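Local coordinates for protein tRNA (cytosine(38)-C(5))-methyltransferase (Schizosaccharomyces pombe, PDB 6FDF) that methylates carbon 5 of cytosine 38 in the anticodon loop of tRNA(Asp), and less efficiently of tRNA(Glu), using S-adenosyl-L-methionine as methyl donor, at residues Asp35-Ile40 and Asp72-Lys77; Asn126-Glu131 and Ser165-Tyr170; Tyr170-Leu175 and Ser322-Leu327; Tyr205-Arg210 and Val286-Gly291; Val217-Leu222 and Asn272-Gln277. One frame throughout, in Å; residues are numbered along the deposited sequence.

Contact 1: residues Asp35-Ile40 and Asp72-Lys77; sequences DIVCAI and DAFDCK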
# COMPACT_ATOMS: atom_id res chain seq x y z
N ASP A 35 -1.57 -1.17 -20.21
CA ASP A 35 -2.91 -0.62 -20.35
C ASP A 35 -3.75 -1.21 -19.22
O ASP A 35 -4.10 -2.39 -19.26
CB ASP A 35 -3.50 -0.95 -21.72
CG ASP A 35 -2.60 -0.51 -22.86
OD1 ASP A 35 -1.86 0.48 -22.69
OD2 ASP A 35 -2.62 -1.17 -23.92
N ILE A 36 -4.05 -0.40 -18.21
CA ILE A 36 -4.99 -0.81 -17.17
C ILE A 36 -6.36 -0.92 -17.84
O ILE A 36 -7.01 0.09 -18.13
CB ILE A 36 -5.03 0.16 -15.98
CG1 ILE A 36 -3.65 0.33 -15.36
CG2 ILE A 36 -6.03 -0.32 -14.93
CD1 ILE A 36 -3.05 -0.95 -14.89
N VAL A 37 -6.78 -2.15 -18.11
CA VAL A 37 -8.07 -2.36 -18.76
C VAL A 37 -9.20 -1.94 -17.83
O VAL A 37 -10.19 -1.32 -18.27
CB VAL A 37 -8.21 -3.84 -19.19
CG1 VAL A 37 -9.62 -4.14 -19.67
CG2 VAL A 37 -7.19 -4.16 -20.27
N CYS A 38 -9.08 -2.25 -16.55
CA CYS A 38 -10.09 -1.91 -15.57
C CYS A 38 -9.42 -1.86 -14.20
O CYS A 38 -8.51 -2.65 -13.92
CB CYS A 38 -11.24 -2.92 -15.54
SG CYS A 38 -12.72 -2.34 -14.65
N ALA A 39 -9.87 -0.93 -13.38
CA ALA A 39 -9.51 -0.86 -11.97
C ALA A 39 -10.80 -1.03 -11.18
O ALA A 39 -11.79 -0.35 -11.48
CB ALA A 39 -8.83 0.46 -11.63
N ILE A 40 -10.82 -1.96 -10.23
CA ILE A 40 -12.06 -2.30 -9.54
C ILE A 40 -11.92 -1.99 -8.06
O ILE A 40 -11.00 -2.49 -7.40
CB ILE A 40 -12.43 -3.78 -9.75
CG1 ILE A 40 -12.63 -4.06 -11.24
CG2 ILE A 40 -13.69 -4.11 -8.98
CD1 ILE A 40 -13.10 -5.47 -11.53
N ASP A 72 -12.89 -13.11 -18.41
CA ASP A 72 -12.67 -13.37 -19.83
C ASP A 72 -12.79 -12.09 -20.64
O ASP A 72 -11.98 -11.84 -21.55
CB ASP A 72 -13.67 -14.40 -20.34
CG ASP A 72 -13.37 -15.81 -19.84
OD1 ASP A 72 -12.23 -16.07 -19.42
OD2 ASP A 72 -14.30 -16.65 -19.89
N ALA A 73 -13.80 -11.27 -20.34
CA ALA A 73 -13.96 -10.00 -21.04
C ALA A 73 -12.81 -9.05 -20.76
O ALA A 73 -12.36 -8.33 -21.66
CB ALA A 73 -15.29 -9.36 -20.65
N PHE A 74 -12.32 -9.00 -19.51
CA PHE A 74 -11.16 -8.18 -19.20
C PHE A 74 -9.95 -8.61 -20.03
O PHE A 74 -9.18 -7.76 -20.50
CB PHE A 74 -10.83 -8.25 -17.71
CG PHE A 74 -11.84 -7.59 -16.83
CD1 PHE A 74 -12.42 -6.38 -17.20
CD2 PHE A 74 -12.22 -8.16 -15.63
CE1 PHE A 74 -13.36 -5.77 -16.39
CE2 PHE A 74 -13.16 -7.55 -14.82
CZ PHE A 74 -13.73 -6.35 -15.20
N ASP A 75 -9.73 -9.91 -20.16
CA ASP A 75 -8.67 -10.48 -20.99
C ASP A 75 -7.30 -9.88 -20.65
O ASP A 75 -6.61 -9.32 -21.50
CB ASP A 75 -9.00 -10.30 -22.48
CG ASP A 75 -8.05 -11.06 -23.38
OD1 ASP A 75 -7.65 -12.18 -23.01
OD2 ASP A 75 -7.71 -10.53 -24.46
N CYS A 76 -6.93 -10.00 -19.38
CA CYS A 76 -5.72 -9.37 -18.87
C CYS A 76 -4.65 -10.41 -18.56
O CYS A 76 -4.94 -11.49 -18.04
CB CYS A 76 -6.02 -8.54 -17.62
SG CYS A 76 -6.85 -6.99 -18.02
N LYS A 77 -3.40 -10.07 -18.89
CA LYS A 77 -2.28 -10.97 -18.71
C LYS A 77 -1.58 -10.77 -17.37
O LYS A 77 -0.88 -11.68 -16.90
CB LYS A 77 -1.30 -10.78 -19.87
CG LYS A 77 -0.14 -11.75 -19.91
CD LYS A 77 0.67 -11.56 -21.19
CE LYS A 77 0.17 -12.46 -22.32
NZ LYS A 77 -1.29 -12.33 -22.60
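Val-37 of strand 34-41 comes closest to Phe-74, the last residue of helix 68-74, with their CA atoms 6.6 Å apart; just beyond, Asp-75 leaves the helix with positive phi (53°) and turns the chain so that Cys-76 also faces the strand. The Phe-74 ring carries most of the contact. Its CE1 lies 3.7 Å from CB of Cys-38, whose SG stands 4.8 Å from the ring centroid in an oblique sulfur-aromatic contact. That sulfur is swung anti to its own backbone N (chi1 -166°), which keeps it beside the ring. Further along the strand, CD1 at the end of the Ile-40 side chain reaches 3.8 Å from Phe-74 CZ. The contact belongs to the Rossmann-like methyltransferase domain, where helix 68-74 packs against the parallel part of the central sheet; Leu-14 of the adjacent strand 11-16 also touches the Phe-74 ring, and the Ile-40 side chain lies about 5 Å from the bound S-adenosylhomocysteine. With an alanine at Phe-74, the Cys-38 sulfur and the Ile-40 methyl would probably lose their shared partner, leaving a gap between helix and strand. At the other end, SG of Cys-76 sits 3.6 Å from CB of Val-37, while Val-37 CG1 packs 3.7 Å from the carbonyl O of Phe-74, an oxygen that accepts a hydrogen bond from Arg-12.

Contact 2: residues Asn126-Glu131 and Ser165-Tyr170; sequences NVQGFE and SRSRWY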
# COMPACT_ATOMS: atom_id res chain seq x y z
N ASN A 126 -0.31 -7.88 0.78
CA ASN A 126 -1.15 -7.98 1.96
C ASN A 126 -0.34 -7.59 3.19
O ASN A 126 0.86 -7.32 3.11
CB ASN A 126 -1.74 -9.38 2.11
CG ASN A 126 -3.17 -9.35 2.60
OD1 ASN A 126 -3.43 -9.46 3.80
ND2 ASN A 126 -4.11 -9.16 1.68
N VAL A 127 -1.01 -7.56 4.34
CA VAL A 127 -0.35 -7.22 5.60
C VAL A 127 0.49 -8.39 6.08
O VAL A 127 0.24 -9.56 5.75
CB VAL A 127 -1.37 -6.80 6.67
CG1 VAL A 127 -2.19 -5.61 6.19
CG2 VAL A 127 -2.26 -7.97 7.05
N GLN A 128 1.53 -8.08 6.85
CA GLN A 128 2.32 -9.11 7.50
C GLN A 128 1.43 -10.00 8.35
O GLN A 128 0.54 -9.52 9.06
CB GLN A 128 3.41 -8.47 8.36
CG GLN A 128 4.37 -9.46 8.99
CD GLN A 128 5.54 -8.78 9.67
OE1 GLN A 128 5.46 -7.60 10.03
NE2 GLN A 128 6.63 -9.51 9.85
N GLY A 129 1.66 -11.30 8.28
CA GLY A 129 0.81 -12.27 8.93
C GLY A 129 -0.18 -12.93 7.99
O GLY A 129 -0.74 -13.96 8.35
N PHE A 130 -0.40 -12.35 6.81
CA PHE A 130 -1.14 -13.06 5.78
C PHE A 130 -0.51 -14.42 5.51
O PHE A 130 -1.21 -15.40 5.25
CB PHE A 130 -1.21 -12.23 4.50
CG PHE A 130 -1.94 -12.93 3.37
CD1 PHE A 130 -3.33 -12.99 3.35
CD2 PHE A 130 -1.24 -13.52 2.33
CE1 PHE A 130 -4.00 -13.63 2.32
CE2 PHE A 130 -1.91 -14.17 1.30
CZ PHE A 130 -3.29 -14.22 1.30
N GLU A 131 0.83 -14.49 5.58
CA GLU A 131 1.53 -15.70 5.17
C GLU A 131 1.15 -16.91 6.02
O GLU A 131 1.31 -18.04 5.57
CB GLU A 131 3.04 -15.49 5.21
CG GLU A 131 3.65 -15.41 6.59
CD GLU A 131 3.44 -14.06 7.26
OE1 GLU A 131 2.79 -13.19 6.64
OE2 GLU A 131 3.94 -13.88 8.39
N SER A 165 8.44 2.71 8.13
CA SER A 165 8.14 1.31 8.35
C SER A 165 6.79 0.98 7.74
O SER A 165 5.80 1.67 8.01
CB SER A 165 8.14 0.99 9.84
OG SER A 165 9.37 1.35 10.44
N ARG A 166 6.75 -0.05 6.91
CA ARG A 166 5.48 -0.54 6.39
C ARG A 166 5.68 -1.97 5.89
O ARG A 166 5.68 -2.22 4.68
CB ARG A 166 4.96 0.38 5.28
CG ARG A 166 3.49 0.19 4.90
CD ARG A 166 3.03 1.27 3.92
NE ARG A 166 1.59 1.19 3.65
CZ ARG A 166 0.65 1.62 4.48
NH1 ARG A 166 0.99 2.18 5.63
NH2 ARG A 166 -0.64 1.51 4.16
N SER A 167 5.88 -2.90 6.82
CA SER A 167 6.15 -4.28 6.44
C SER A 167 4.91 -4.89 5.81
O SER A 167 3.80 -4.79 6.37
CB SER A 167 6.59 -5.10 7.66
OG SER A 167 7.83 -4.62 8.15
N ARG A 168 5.08 -5.50 4.65
CA ARG A 168 3.98 -6.10 3.92
C ARG A 168 4.43 -7.42 3.32
O ARG A 168 5.60 -7.60 2.99
CB ARG A 168 3.48 -5.18 2.80
CG ARG A 168 2.87 -3.88 3.30
CD ARG A 168 1.59 -4.20 4.06
NE ARG A 168 0.78 -3.03 4.36
CZ ARG A 168 0.75 -2.41 5.54
NH1 ARG A 168 -0.04 -1.36 5.71
NH2 ARG A 168 1.51 -2.85 6.54
N TRP A 169 3.48 -8.34 3.18
CA TRP A 169 3.68 -9.58 2.46
C TRP A 169 3.42 -9.36 0.98
O TRP A 169 2.50 -8.62 0.61
CB TRP A 169 2.75 -10.67 3.00
CG TRP A 169 2.84 -11.99 2.30
CD1 TRP A 169 3.63 -13.05 2.64
CD2 TRP A 169 2.07 -12.42 1.16
NE1 TRP A 169 3.42 -14.10 1.78
CE2 TRP A 169 2.47 -13.74 0.86
CE3 TRP A 169 1.10 -11.81 0.37
CZ2 TRP A 169 1.93 -14.47 -0.20
CZ3 TRP A 169 0.56 -12.53 -0.69
CH2 TRP A 169 0.98 -13.84 -0.96
N TYR A 170 4.22 -10.01 0.14
CA TYR A 170 4.05 -9.97 -1.31
C TYR A 170 4.12 -11.37 -1.88
O TYR A 170 5.01 -12.15 -1.52
CB TYR A 170 5.11 -9.10 -1.99
CG TYR A 170 5.12 -7.68 -1.52
CD1 TYR A 170 4.35 -6.72 -2.16
CD2 TYR A 170 5.94 -7.28 -0.47
CE1 TYR A 170 4.38 -5.40 -1.75
CE2 TYR A 170 5.96 -5.97 -0.04
CZ TYR A 170 5.18 -5.03 -0.69
OH TYR A 170 5.20 -3.72 -0.27
O HOH W 1 1.63 -5.55 8.03
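Asn-126 and Trp-169 form an antiparallel, hydrogen-bonded pair: Asn-126 N donates to Trp-169 O at 2.9 Å, and Trp-169 N donates to Asn-126 O at 2.8 Å with a more bent N-H...O angle (139°). The tight side is built round the indole. A type II turn from Val-127 to Phe-130 brings Phe-130 back to it, and Gly-129 N is gripped by Glu-131 OE1. Phe-130 turns an edge to one indole face, CD2 lying 3.5 Å from Trp-169 CE3 with the ring planes at 54°, an edge-to-face pair. The Phe-130 CG is anti to the backbone N (chi1 179°), which carries the ring edge against the six-membered part of the indole. At the five-membered part, CB of Glu-131 approaches CD1 of Trp-169 to 3.6 Å; the indole N-H itself goes to Glu-152. Toward Ser-167 the two chains part, and a water takes over, accepting from Gln-128 N and donating to Ser-167 O. Here Arg-168 folds back to donate from NH2 to Ser-167 O at 3.0 Å, its guanidinium sandwiched between Arg-166 CG and, more loosely, Val-127 CG1. Gln-128 is exposed. Asn-126 and Val-127 belong to the Glu-Asn-Val motif of C5-methyltransferases; pairing and packing place the Phe-130 side chain about 4 Å from that of Cys-85, the predicted active-site residue.

Contact 3: residues Tyr170-Leu175 and Ser322-Leu327; sequences YGLARL and SYLISL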
# COMPACT_ATOMS: atom_id res chain seq x y z
N TYR A 170 4.22 -10.01 0.14
CA TYR A 170 4.05 -9.97 -1.31
C TYR A 170 4.12 -11.37 -1.88
O TYR A 170 5.01 -12.15 -1.52
CB TYR A 170 5.11 -9.10 -1.99
CG TYR A 170 5.12 -7.68 -1.52
CD1 TYR A 170 4.35 -6.72 -2.16
CD2 TYR A 170 5.94 -7.28 -0.47
CE1 TYR A 170 4.38 -5.40 -1.75
CE2 TYR A 170 5.96 -5.97 -0.04
CZ TYR A 170 5.18 -5.03 -0.69
OH TYR A 170 5.20 -3.72 -0.27
N GLY A 171 3.19 -11.68 -2.79
CA GLY A 171 3.26 -12.89 -3.58
C GLY A 171 3.39 -12.55 -5.05
O GLY A 171 2.60 -11.76 -5.58
N LEU A 172 4.42 -13.09 -5.70
CA LEU A 172 4.66 -12.90 -7.13
C LEU A 172 4.53 -14.26 -7.79
O LEU A 172 5.22 -15.21 -7.41
CB LEU A 172 6.05 -12.32 -7.38
CG LEU A 172 6.27 -10.81 -7.22
CD1 LEU A 172 5.99 -10.34 -5.80
CD2 LEU A 172 7.69 -10.44 -7.63
N ALA A 173 3.66 -14.36 -8.80
CA ALA A 173 3.37 -15.64 -9.44
C ALA A 173 3.55 -15.52 -10.95
O ALA A 173 3.02 -14.58 -11.56
CB ALA A 173 1.94 -16.12 -9.12
N ARG A 174 4.29 -16.46 -11.54
CA ARG A 174 4.43 -16.58 -12.99
C ARG A 174 3.85 -17.91 -13.43
O ARG A 174 4.22 -18.96 -12.90
CB ARG A 174 5.89 -16.51 -13.43
CG ARG A 174 6.61 -15.21 -13.13
CD ARG A 174 8.08 -15.38 -13.45
NE ARG A 174 8.83 -14.13 -13.35
CZ ARG A 174 10.16 -14.06 -13.33
NH1 ARG A 174 10.77 -12.89 -13.22
NH2 ARG A 174 10.88 -15.18 -13.41
N LEU A 175 2.95 -17.87 -14.42
CA LEU A 175 2.39 -19.09 -14.99
C LEU A 175 3.46 -19.88 -15.75
O LEU A 175 4.22 -19.31 -16.54
CB LEU A 175 1.23 -18.74 -15.92
CG LEU A 175 0.46 -19.90 -16.54
CD1 LEU A 175 -0.33 -20.67 -15.49
CD2 LEU A 175 -0.47 -19.36 -17.62
N SER A 322 7.08 -0.96 -7.36
CA SER A 322 7.69 -0.75 -8.67
C SER A 322 8.86 -1.70 -8.89
O SER A 322 9.05 -2.23 -10.00
CB SER A 322 8.16 0.71 -8.83
OG SER A 322 9.35 0.98 -8.10
N TYR A 323 9.65 -1.95 -7.85
CA TYR A 323 10.74 -2.92 -7.96
C TYR A 323 10.22 -4.34 -8.16
O TYR A 323 10.76 -5.09 -8.97
CB TYR A 323 11.62 -2.87 -6.71
CG TYR A 323 12.26 -1.54 -6.39
CD1 TYR A 323 12.70 -0.69 -7.39
CD2 TYR A 323 12.44 -1.15 -5.07
CE1 TYR A 323 13.30 0.53 -7.08
CE2 TYR A 323 13.03 0.05 -4.75
CZ TYR A 323 13.46 0.89 -5.75
OH TYR A 323 14.05 2.09 -5.42
N LEU A 324 9.19 -4.73 -7.39
CA LEU A 324 8.65 -6.08 -7.53
C LEU A 324 8.00 -6.29 -8.89
O LEU A 324 8.10 -7.37 -9.47
CB LEU A 324 7.64 -6.36 -6.42
CG LEU A 324 8.25 -6.45 -5.02
CD1 LEU A 324 7.18 -6.25 -3.98
CD2 LEU A 324 8.97 -7.78 -4.81
N ILE A 325 7.33 -5.26 -9.41
CA ILE A 325 6.75 -5.36 -10.75
C ILE A 325 7.85 -5.59 -11.79
O ILE A 325 7.70 -6.43 -12.68
CB ILE A 325 5.91 -4.11 -11.07
CG1 ILE A 325 4.58 -4.17 -10.34
CG2 ILE A 325 5.68 -3.98 -12.58
CD1 ILE A 325 3.78 -2.89 -10.42
N SER A 326 8.95 -4.84 -11.69
CA SER A 326 10.07 -5.02 -12.60
C SER A 326 10.59 -6.45 -12.56
O SER A 326 10.85 -7.06 -13.60
CB SER A 326 11.19 -4.04 -12.23
OG SER A 326 10.76 -2.71 -12.41
N LEU A 327 10.77 -6.99 -11.35
CA LEU A 327 11.19 -8.38 -11.20
C LEU A 327 10.16 -9.34 -11.81
O LEU A 327 10.51 -10.23 -12.59
CB LEU A 327 11.40 -8.71 -9.73
CG LEU A 327 11.79 -10.15 -9.43
CD1 LEU A 327 13.13 -10.48 -10.07
CD2 LEU A 327 11.84 -10.39 -7.93
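Leu-324 reaches the strand first along helix 322-327, placing CD1 over one face of the Tyr-170 ring, 3.5 Å from its centroid and 17° off the ring normal: a CH-pi contact in which the two side chains cross at about a right angle. Its other methyl, CD2, turns to Leu-172, 4.1 Å from CD1 of that residue. The Leu-172 CD2 methyl also rests 3.6 Å from the carbonyl O of Leu-324. One turn on, Leu-327 offers CD2 to Leu-172 CD2. Arg-174, extended from CG to NE, donates from NH1 to Leu-327 O at 2.7 Å, the oxygen lying in the guanidinium plane; the bond is bent (137°), and Arg-174 NE meets Leu-328 O beside it. Segment 322-327 runs nearly parallel to strand segment 170-175, their N-to-C directions 19° apart. This C-terminal helix packs on the antiparallel end of the central sheet of the Rossmann-like methyltransferase domain and also meets the neighbouring strand 121-127, where Ile-325 touches Leu-123.

Contact 4: residues Tyr205-Arg210 and Val286-Gly291; sequences YLEIER and VARLMG
Tyr-205 lays one face of its ring against Leu-289, whose CD2 stands 3.9 Å from the ring centroid in a CH-pi contact, while the ring edge meets the backbone of Arg-288, Tyr-205 CD2 lying 3.5 Å from the carbonyl O of Arg-288. The Arg-288 side chain, extended from CG to NE, runs beside the chain from Tyr-205 to Glu-207 and brings NH1 3.1 Å from the carbonyl O of Tyr-205. That bond is straight (167°) and lies in the guanidinium plane, but the donor sits above the plane of the carbonyl group. CG of Glu-207 lies 3.7 Å from NH1 of Arg-288, the two side chains crossing at about a right angle. In the next shell, Glu-294 takes Arg-288 NE in a salt bridge, Glu-285 accepts from the Glu-207 backbone N, and Arg-210 NH2 pairs with Glu-207 OE2 at 2.7 Å. A leucine in place of Arg-288 would probably leave the Tyr-205 carbonyl without its donor and Glu-294 without its ion-pair mate, allowing the loop to shift on the helix. Residues 205-207 lie along the last turn of helix 283-289, which ends in a Schellman motif: Gly-291, the C-prime residue with positive phi, donates from N to Arg-288 O, and Phe-292 N to Ala-287 O.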
# COMPACT_ATOMS: atom_id res chain seq x y z
N TYR A 205 11.31 14.47 2.78
CA TYR A 205 9.93 14.31 2.36
C TYR A 205 9.03 15.44 2.83
O TYR A 205 7.87 15.52 2.39
CB TYR A 205 9.38 12.97 2.87
CG TYR A 205 10.12 11.78 2.29
CD1 TYR A 205 11.38 11.42 2.77
CD2 TYR A 205 9.56 11.01 1.27
CE1 TYR A 205 12.07 10.35 2.23
CE2 TYR A 205 10.24 9.93 0.74
CZ TYR A 205 11.49 9.61 1.22
OH TYR A 205 12.17 8.53 0.70
N LEU A 206 9.51 16.31 3.72
CA LEU A 206 8.65 17.31 4.33
C LEU A 206 8.29 18.41 3.34
O LEU A 206 9.09 18.80 2.47
CB LEU A 206 9.32 17.93 5.56
CG LEU A 206 9.62 16.99 6.73
CD1 LEU A 206 10.33 17.74 7.86
CD2 LEU A 206 8.33 16.33 7.23
N GLU A 207 7.08 18.94 3.50
CA GLU A 207 6.75 20.22 2.90
C GLU A 207 7.44 21.32 3.69
O GLU A 207 7.78 21.15 4.87
CB GLU A 207 5.24 20.44 2.87
CG GLU A 207 4.50 19.47 1.96
CD GLU A 207 3.02 19.79 1.85
OE1 GLU A 207 2.62 20.50 0.90
OE2 GLU A 207 2.25 19.35 2.73
N ILE A 208 7.60 22.48 3.08
CA ILE A 208 8.26 23.55 3.80
C ILE A 208 7.45 24.82 3.82
O ILE A 208 6.67 25.12 2.91
CB ILE A 208 9.66 23.88 3.23
CG1 ILE A 208 9.51 24.65 1.91
CG2 ILE A 208 10.48 22.63 3.06
CD1 ILE A 208 9.36 23.76 0.72
N GLU A 209 7.64 25.55 4.91
CA GLU A 209 7.05 26.86 5.14
C GLU A 209 5.58 26.89 4.74
O GLU A 209 5.14 27.76 3.99
CB GLU A 209 7.87 27.92 4.41
CG GLU A 209 9.30 28.02 4.93
CD GLU A 209 10.11 29.10 4.24
OE1 GLU A 209 9.58 29.75 3.32
OE2 GLU A 209 11.28 29.30 4.63
N ARG A 210 4.84 25.91 5.24
CA ARG A 210 3.39 25.94 5.21
C ARG A 210 2.86 26.51 6.52
O ARG A 210 3.59 26.63 7.51
CB ARG A 210 2.81 24.54 4.98
CG ARG A 210 3.11 23.93 3.63
CD ARG A 210 2.21 22.71 3.41
NE ARG A 210 0.80 23.05 3.53
CZ ARG A 210 -0.18 22.15 3.57
NH1 ARG A 210 -1.44 22.55 3.69
NH2 ARG A 210 0.09 20.85 3.50
N VAL A 286 2.61 12.15 3.83
CA VAL A 286 2.34 10.71 3.91
C VAL A 286 2.42 10.09 2.52
O VAL A 286 3.05 9.04 2.32
CB VAL A 286 0.98 10.45 4.58
CG1 VAL A 286 0.64 8.97 4.55
CG2 VAL A 286 0.98 10.97 6.03
N ALA A 287 1.78 10.74 1.54
CA ALA A 287 1.84 10.24 0.16
C ALA A 287 3.29 10.14 -0.32
O ALA A 287 3.67 9.14 -0.94
CB ALA A 287 1.03 11.15 -0.76
N ARG A 288 4.10 11.16 -0.04
CA ARG A 288 5.51 11.13 -0.44
C ARG A 288 6.25 9.99 0.24
O ARG A 288 7.02 9.27 -0.40
CB ARG A 288 6.17 12.46 -0.10
CG ARG A 288 5.73 13.62 -0.96
CD ARG A 288 6.34 14.90 -0.41
NE ARG A 288 6.05 16.07 -1.24
CZ ARG A 288 6.42 17.30 -0.92
NH1 ARG A 288 7.08 17.53 0.20
NH2 ARG A 288 6.13 18.31 -1.74
N LEU A 289 6.02 9.79 1.54
CA LEU A 289 6.68 8.69 2.23
C LEU A 289 6.26 7.34 1.69
O LEU A 289 7.01 6.36 1.80
CB LEU A 289 6.41 8.78 3.73
CG LEU A 289 7.18 9.89 4.44
CD1 LEU A 289 6.49 10.27 5.74
CD2 LEU A 289 8.62 9.46 4.69
N MET A 290 5.07 7.25 1.10
CA MET A 290 4.61 6.01 0.49
C MET A 290 4.96 5.90 -0.99
O MET A 290 4.55 4.94 -1.64
CB MET A 290 3.10 5.86 0.70
CG MET A 290 2.74 5.68 2.17
SD MET A 290 0.98 5.41 2.43
CE MET A 290 0.93 5.21 4.21
N GLY A 291 5.72 6.86 -1.52
CA GLY A 291 6.23 6.80 -2.87
C GLY A 291 5.32 7.34 -3.95
O GLY A 291 5.64 7.17 -5.14

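Contact 5: residues Val217-Leu222 and Asn272-Gln277; sequences VLESVL and NRMALQ
The guanidinium of Arg-273 meets the carbonyl O of Leu-222 at its edge, the oxygen almost exactly in the guanidinium plane (2° out of it). Arg-273 NH1 donates to Leu-222 O at 2.9 Å with an angle of 151°, and the donor is tilted from the carbonyl plane. The Arg-273 CG lies between its backbone N and carbonyl carbon (chi1 60°); a further bend at chi3 then brings the guanidinium round to Leu-222, with CD of the arginine 3.9 Å from Leu-222 CB. The carboxylate of Glu-219 is passed by CG of Met-274, 3.8 Å from OE1. Met-274 is bent at both chi2 and chi3, bringing its sulfur against two partners: SD lies 3.5 Å from CD1 of Leu-222 and 3.6 Å from CB of Glu-219. The CE methyl continues to the carbonyl O of Val-217, 3.9 Å away. Leu-222 is buried, whereas Glu-219 is exposed. Helix 219-225 packs on the link between helix 265-272 and strand 278-279, beside a three-stranded sheet that probably belongs to the smaller, target-recognition part of a C5-methyltransferase: Val-217 pairs through its backbone with Leu-278 and touches Ile-256.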
# COMPACT_ATOMS: atom_id res chain seq x y z
N VAL A 217 -0.77 18.97 16.85
CA VAL A 217 -1.44 18.02 17.72
C VAL A 217 -2.10 18.77 18.87
O VAL A 217 -1.51 19.69 19.46
CB VAL A 217 -0.44 16.96 18.23
CG1 VAL A 217 -1.16 15.90 19.06
CG2 VAL A 217 0.29 16.32 17.06
N LEU A 218 -3.33 18.38 19.20
CA LEU A 218 -4.09 19.08 20.23
C LEU A 218 -3.50 18.84 21.61
O LEU A 218 -3.06 17.73 21.93
CB LEU A 218 -5.55 18.63 20.20
CG LEU A 218 -6.35 19.09 18.98
CD1 LEU A 218 -7.76 18.51 19.02
CD2 LEU A 218 -6.38 20.60 18.90
N GLU A 219 -3.50 19.89 22.43
CA GLU A 219 -3.04 19.77 23.81
C GLU A 219 -3.87 18.74 24.58
O GLU A 219 -3.34 18.00 25.41
CB GLU A 219 -3.08 21.13 24.51
CG GLU A 219 -2.65 21.09 25.97
CD GLU A 219 -2.32 22.47 26.53
OE1 GLU A 219 -1.57 22.54 27.52
OE2 GLU A 219 -2.81 23.48 25.97
N SER A 220 -5.18 18.70 24.31
CA SER A 220 -6.04 17.74 24.99
C SER A 220 -5.60 16.30 24.74
O SER A 220 -5.56 15.49 25.67
CB SER A 220 -7.49 17.94 24.55
OG SER A 220 -7.66 17.57 23.19
N VAL A 221 -5.24 15.98 23.49
CA VAL A 221 -4.76 14.64 23.17
C VAL A 221 -3.37 14.41 23.76
O VAL A 221 -3.07 13.33 24.26
CB VAL A 221 -4.78 14.43 21.64
CG1 VAL A 221 -4.10 13.12 21.27
CG2 VAL A 221 -6.21 14.47 21.12
N LEU A 222 -2.50 15.43 23.69
CA LEU A 222 -1.15 15.28 24.24
C LEU A 222 -1.18 15.10 25.76
O LEU A 222 -0.34 14.38 26.32
CB LEU A 222 -0.29 16.49 23.86
CG LEU A 222 0.19 16.53 22.40
CD1 LEU A 222 0.83 17.87 22.07
CD2 LEU A 222 1.18 15.40 22.14
N ASN A 272 7.19 20.94 29.15
CA ASN A 272 6.07 21.59 28.47
C ASN A 272 5.96 20.92 27.10
O ASN A 272 6.67 21.29 26.17
CB ASN A 272 6.29 23.09 28.34
CG ASN A 272 5.24 23.78 27.48
OD1 ASN A 272 4.20 23.19 27.15
ND2 ASN A 272 5.50 25.03 27.12
N ARG A 273 5.06 19.93 27.00
CA ARG A 273 4.94 19.16 25.77
C ARG A 273 4.44 20.00 24.60
O ARG A 273 4.66 19.62 23.44
CB ARG A 273 4.02 17.95 25.98
CG ARG A 273 2.60 18.31 26.42
CD ARG A 273 1.90 17.13 27.06
NE ARG A 273 2.47 16.83 28.38
CZ ARG A 273 2.19 15.74 29.09
NH1 ARG A 273 1.36 14.82 28.61
NH2 ARG A 273 2.76 15.56 30.27
N MET A 274 3.79 21.13 24.86
CA MET A 274 3.35 21.98 23.76
C MET A 274 4.51 22.75 23.13
O MET A 274 4.39 23.18 21.97
CB MET A 274 2.27 22.96 24.23
CG MET A 274 1.02 22.28 24.75
SD MET A 274 0.42 21.01 23.63
CE MET A 274 -0.19 22.03 22.29
N ALA A 275 5.61 22.92 23.85
CA ALA A 275 6.76 23.64 23.31
C ALA A 275 7.55 22.80 22.30
O ALA A 275 8.45 23.34 21.64
CB ALA A 275 7.69 24.08 24.44
N LEU A 276 7.24 21.52 22.18
CA LEU A 276 7.85 20.68 21.16
C LEU A 276 7.32 20.96 19.77
O LEU A 276 7.90 20.47 18.79
CB LEU A 276 7.63 19.20 21.49
CG LEU A 276 8.43 18.68 22.69
CD1 LEU A 276 7.93 17.30 23.10
CD2 LEU A 276 9.92 18.65 22.36
N GLN A 277 6.23 21.73 19.65
CA GLN A 277 5.65 22.08 18.36
C GLN A 277 5.39 20.83 17.53
O GLN A 277 5.84 20.69 16.39
CB GLN A 277 6.55 23.06 17.60
CG GLN A 277 6.92 24.31 18.39
CD GLN A 277 7.82 25.24 17.59
OE1 GLN A 277 8.93 25.56 18.01
NE2 GLN A 277 7.34 25.68 16.43

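From the N terminus, contact 1 closes first, bringing strand 34-41 and the end of helix 68-74 together at one side of the central sheet. Contact 2 then returns strand 168-175 to its neighbour 121-127 after an excursion through helix 134-145 and strand 148-155. Contact 3 opens on the same strand, sharing Tyr-170, and closes the longest loop by bringing back the C-terminal helix 318-328. Inside that loop lies contact 4, and inside contact 4 lies contact 5, about 22 Å away between centres; none of the loops cross. Contacts 2 and 4 touch where Arg-166 packs on Met-290, so the loop ahead of strand 168-175 meets the end of helix 283-289.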